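Local atomic coordinates of putative citrate lyase, alfa subunit (Streptococcus mutans, PDB entry 2HJ0), a protein that belongs to the citrate lyase alpha-subunit (CitF) family and is built mainly on two large mixed beta sheets flanked by helices. Residues V263-Y269 / K408-V412; V445-I449 / V465-I470. All coordinates share one frame; numbering follows the deposited sequence.

Contact 1 of 2, residues V263-Y269 / K408-V412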
# COMPACT_ATOMS: atom_id res chain seq x y z
N VAL A 263 -34.81 7.32 -13.43
CA VAL A 263 -34.28 8.57 -12.91
C VAL A 263 -32.80 8.68 -13.32
O VAL A 263 -32.36 9.74 -13.77
CB VAL A 263 -34.43 8.66 -11.39
CG1 VAL A 263 -33.83 9.94 -10.87
CG2 VAL A 263 -35.90 8.59 -11.02
N ILE A 264 -32.06 7.59 -13.17
CA ILE A 264 -30.64 7.55 -13.52
C ILE A 264 -30.43 7.73 -15.03
O ILE A 264 -29.66 8.59 -15.46
CB ILE A 264 -29.99 6.19 -13.10
CG1 ILE A 264 -30.04 6.04 -11.57
CG2 ILE A 264 -28.53 6.11 -13.54
CD1 ILE A 264 -29.77 4.64 -11.11
N THR A 265 -31.10 6.91 -15.82
CA THR A 265 -30.96 7.01 -17.27
C THR A 265 -31.54 8.29 -17.86
O THR A 265 -31.37 8.54 -19.04
CB THR A 265 -31.62 5.83 -17.96
OG1 THR A 265 -33.00 5.76 -17.59
CG2 THR A 265 -30.92 4.54 -17.56
N SER A 266 -32.22 9.10 -17.06
CA SER A 266 -32.75 10.35 -17.59
C SER A 266 -32.02 11.50 -16.94
O SER A 266 -32.31 12.66 -17.20
CB SER A 266 -34.24 10.50 -17.29
OG SER A 266 -35.02 9.49 -17.90
N SER A 267 -31.06 11.19 -16.08
CA SER A 267 -30.33 12.25 -15.40
C SER A 267 -29.26 12.85 -16.29
O SER A 267 -28.86 12.25 -17.29
CB SER A 267 -29.68 11.69 -14.12
OG SER A 267 -28.54 10.90 -14.42
N PRO A 268 -28.77 14.05 -15.95
CA PRO A 268 -27.73 14.70 -16.75
C PRO A 268 -26.37 14.06 -16.53
O PRO A 268 -25.35 14.63 -16.88
CB PRO A 268 -27.76 16.13 -16.25
CG PRO A 268 -28.01 15.92 -14.79
CD PRO A 268 -29.14 14.90 -14.80
N TYR A 269 -26.35 12.86 -15.96
CA TYR A 269 -25.09 12.17 -15.68
C TYR A 269 -25.01 10.89 -16.50
O TYR A 269 -23.95 10.26 -16.61
CB TYR A 269 -25.00 11.85 -14.19
CG TYR A 269 -25.19 13.05 -13.29
CD1 TYR A 269 -24.16 13.97 -13.09
CD2 TYR A 269 -26.41 13.26 -12.63
CE1 TYR A 269 -24.34 15.08 -12.25
CE2 TYR A 269 -26.60 14.37 -11.78
CZ TYR A 269 -25.56 15.27 -11.59
OH TYR A 269 -25.72 16.35 -10.75
N LYS A 408 -22.79 12.58 -7.23
CA LYS A 408 -23.33 13.75 -7.89
C LYS A 408 -24.82 13.73 -7.65
O LYS A 408 -25.45 14.77 -7.50
CB LYS A 408 -23.12 13.68 -9.40
CG LYS A 408 -21.68 13.59 -9.88
CD LYS A 408 -20.93 14.87 -9.69
CE LYS A 408 -19.67 14.85 -10.53
NZ LYS A 408 -18.80 13.67 -10.23
N MSE A 409 -25.39 12.54 -7.66
CA MSE A 409 -26.83 12.41 -7.44
C MSE A 409 -27.15 11.18 -6.61
O MSE A 409 -26.95 10.05 -7.05
CB MSE A 409 -27.56 12.36 -8.78
CG MSE A 409 -29.05 12.17 -8.64
SE MSE A 409 -29.88 12.16 -10.39
CE MSE A 409 -29.41 10.38 -10.94
N SER A 410 -27.67 11.43 -5.41
CA SER A 410 -28.02 10.38 -4.48
C SER A 410 -29.48 9.96 -4.57
O SER A 410 -30.38 10.78 -4.46
CB SER A 410 -27.72 10.82 -3.05
OG SER A 410 -26.34 10.74 -2.79
N LEU A 411 -29.70 8.66 -4.78
CA LEU A 411 -31.06 8.13 -4.84
C LEU A 411 -31.32 7.27 -3.62
O LEU A 411 -30.52 6.41 -3.28
CB LEU A 411 -31.26 7.28 -6.09
CG LEU A 411 -32.00 7.95 -7.23
CD1 LEU A 411 -31.15 9.11 -7.74
CD2 LEU A 411 -32.27 6.95 -8.34
N VAL A 412 -32.43 7.53 -2.95
CA VAL A 412 -32.81 6.73 -1.79
C VAL A 412 -34.16 6.10 -2.16
O VAL A 412 -35.20 6.77 -2.14
CB VAL A 412 -32.95 7.60 -0.50
CG1 VAL A 412 -33.52 6.76 0.63
CG2 VAL A 412 -31.58 8.14 -0.09

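Contact 2 of 2, residues V445-I449 / V465-I470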
# COMPACT_ATOMS: atom_id res chain seq x y z
N VAL A 445 -44.97 4.83 -5.50
CA VAL A 445 -45.97 5.83 -5.82
C VAL A 445 -45.38 6.94 -6.66
O VAL A 445 -46.10 7.76 -7.23
CB VAL A 445 -46.55 6.39 -4.53
CG1 VAL A 445 -47.64 7.40 -4.83
CG2 VAL A 445 -47.11 5.25 -3.70
N GLY A 446 -44.05 6.97 -6.75
CA GLY A 446 -43.40 7.99 -7.53
C GLY A 446 -42.07 8.46 -6.98
O GLY A 446 -41.51 7.87 -6.07
N ILE A 447 -41.60 9.57 -7.55
CA ILE A 447 -40.33 10.19 -7.20
C ILE A 447 -40.52 11.49 -6.42
O ILE A 447 -41.46 12.23 -6.67
CB ILE A 447 -39.56 10.48 -8.52
CG1 ILE A 447 -38.57 9.35 -8.78
CG2 ILE A 447 -38.88 11.84 -8.48
CD1 ILE A 447 -39.24 8.02 -8.89
N ALA A 448 -39.62 11.76 -5.47
CA ALA A 448 -39.66 13.00 -4.69
C ALA A 448 -38.28 13.65 -4.80
O ALA A 448 -37.30 13.17 -4.24
CB ALA A 448 -39.98 12.71 -3.23
N ILE A 449 -38.20 14.75 -5.55
CA ILE A 449 -36.92 15.43 -5.74
C ILE A 449 -36.69 16.49 -4.66
O ILE A 449 -37.51 17.39 -4.46
CB ILE A 449 -36.86 16.14 -7.11
CG1 ILE A 449 -37.22 15.17 -8.23
CG2 ILE A 449 -35.46 16.69 -7.34
CD1 ILE A 449 -37.35 15.83 -9.58
N VAL A 465 -42.76 10.07 -14.95
CA VAL A 465 -42.83 9.30 -13.72
C VAL A 465 -43.51 10.20 -12.71
O VAL A 465 -43.17 11.38 -12.60
CB VAL A 465 -41.43 8.91 -13.19
CG1 VAL A 465 -41.55 8.47 -11.74
CG2 VAL A 465 -40.85 7.77 -14.02
N PRO A 466 -44.47 9.67 -11.96
CA PRO A 466 -45.17 10.50 -10.97
C PRO A 466 -44.22 11.16 -10.00
O PRO A 466 -43.39 10.50 -9.39
CB PRO A 466 -46.14 9.53 -10.31
CG PRO A 466 -45.50 8.19 -10.50
CD PRO A 466 -44.90 8.26 -11.88
N GLN A 467 -44.32 12.47 -9.88
CA GLN A 467 -43.47 13.22 -8.97
C GLN A 467 -44.28 13.89 -7.85
O GLN A 467 -45.35 14.44 -8.10
CB GLN A 467 -42.70 14.29 -9.75
CG GLN A 467 -41.81 13.71 -10.83
CD GLN A 467 -41.07 14.78 -11.59
OE1 GLN A 467 -40.50 15.69 -11.00
NE2 GLN A 467 -41.05 14.66 -12.91
N LEU A 468 -43.77 13.84 -6.63
CA LEU A 468 -44.45 14.45 -5.50
C LEU A 468 -43.44 15.11 -4.58
O LEU A 468 -42.24 15.16 -4.87
CB LEU A 468 -45.24 13.39 -4.72
CG LEU A 468 -46.04 12.35 -5.48
CD1 LEU A 468 -45.07 11.29 -6.01
CD2 LEU A 468 -47.06 11.68 -4.58
N THR A 469 -43.94 15.63 -3.46
CA THR A 469 -43.11 16.28 -2.46
C THR A 469 -42.88 15.25 -1.37
O THR A 469 -43.67 14.33 -1.22
CB THR A 469 -43.82 17.49 -1.83
OG1 THR A 469 -44.98 17.04 -1.12
CG2 THR A 469 -44.25 18.48 -2.91
N ILE A 470 -41.81 15.40 -0.61
CA ILE A 470 -41.54 14.46 0.47
C ILE A 470 -42.73 14.46 1.45
O ILE A 470 -43.07 13.42 2.01
CB ILE A 470 -40.19 14.79 1.19
CG1 ILE A 470 -39.80 13.68 2.16
CG2 ILE A 470 -40.31 16.09 1.97
CD1 ILE A 470 -39.62 12.34 1.51

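Contact 1 of 2, residues V263-Y269 / K408-V412
Tyr269 lies with its ring against an aliphatic stretch of Lys408 on one face, with CG of Pro268 over the other face, displaced toward the rim, while the selenium of Met409, a selenomethionine, stands at its edge. Lys408 CB sits 3.8 Å from the centroid of the Tyr269 ring, 28° off the normal, a CH-pi contact whose nearest ring atom is CE1. The rest of the lysine chain bends away, so the methylene rather than the ammonium group meets the ring; NZ has a long, weak ion pair with Asp368. At the edge, Met409 SE is 5.3 Å from the Tyr269 centroid, a Met-aromatic contact, and Met409 CB comes within 3.7 Å of Tyr269 CE2. No hydrogen bond joins the two segments directly, but Arg453 bridges them, giving one terminal nitrogen to Tyr269 OH and the other to Lys408 O.

Met409 runs extended from its backbone and turns only at the end (chi3 77°), which carries CE to 3.4 Å from Ser267 CB, in the turn that follows helix 251-265. Ile264 O holds this turn, accepting both Ser267 N and Ser267 OG, the hydroxyl bond measuring 2.8 Å from Ser267 OG to Ile264 O. Farther along the strand, Leu411 CD2 fits between Val263 and Ile264, 4.0 Å from Ile264 CG1, and Ile264 also rests on Ile369 and Val371 of strand 369-372. The C-terminal end of a helix thus packs on neighbouring parallel strands, helix-on-sheet layering consistent with a Rossmann-like alpha/beta domain.

Contact 2 of 2, residues V445-I449 / V465-I470
The carboxamide of Gln467 meets Ile449 obliquely: Ile449 CD1 reaches OE1 of Gln467 at 3.5 Å from well off the amide plane, while NE2 of Gln467 is engaged by Phe460 O in the connecting loop. The pyrrolidine of Pro466 turns CG toward the backbone opposite, 3.4 Å from Val445 O and also close to Gly446 CA.

Two nearly straight bonds pair the backbones as a parallel bridge at Ile447 and Gln467, while the segments as wholes diverge by 72°. Ile447 N gives to Pro466 O over 2.7 Å (167° at the hydrogen), and Ile447 O takes the N-H of Leu468 at 2.8 Å, so Ile447 alone serves both residues flanking Gln467. The backbone angles of Gly446 (phi 146°) leave no room for a side chain beside the preceding carbonyl, and Pro466 O and Leu468 CD1 occupy the place one would need.

Ile447 and Gln467 point to one face, where Ile447 CD1 packs 3.7 Å from Val465 CG1 and Ile447 also meets Tyr259 and Val263 of helix 251-265. The methyl of Ala448 points to the other face and touches Leu473 of helix 470-481. Val445 CG1 lies 4.3 Å from Leu468 CD2. Thr469 N-caps the same helix with its side chain, and Glu472 OE1 accepts the N-H of Thr469, as in a capping box.

Strands 447-449 and 467-468, with helix 454-459 between them, form a beta-alpha-beta unit. The chemistry of the contact implies pairing set by two backbone bonds and seated against helices by apolar side chains, while Gln467 NE2 and Thr469 find polar partners in the connecting loop and at the helix start.

In the fold
Contacts 1 and 2 bear on the same nine-stranded mixed sheet, their centres about 14 Å apart. Contact 1 is buried and joins a helix end to an inner strand by apolar and aromatic packing, with no direct hydrogen bond, whereas contact 2 is partly buried and joins the last two strands at the sheet's margin chiefly through backbone hydrogen bonds. Helix 251-265 connects them: Val263, which faces strand 409-413 in contact 1, also touches Ile447 of contact 2, CG2 to CG1 at 3.6 Å. Tyr259 of the same helix reaches Val465 and Pro466, so it serves both an inner strand and the edge. Phe460 likewise meets both, touching Val263 and Ser267 of contact 1 and Ile449 of contact 2.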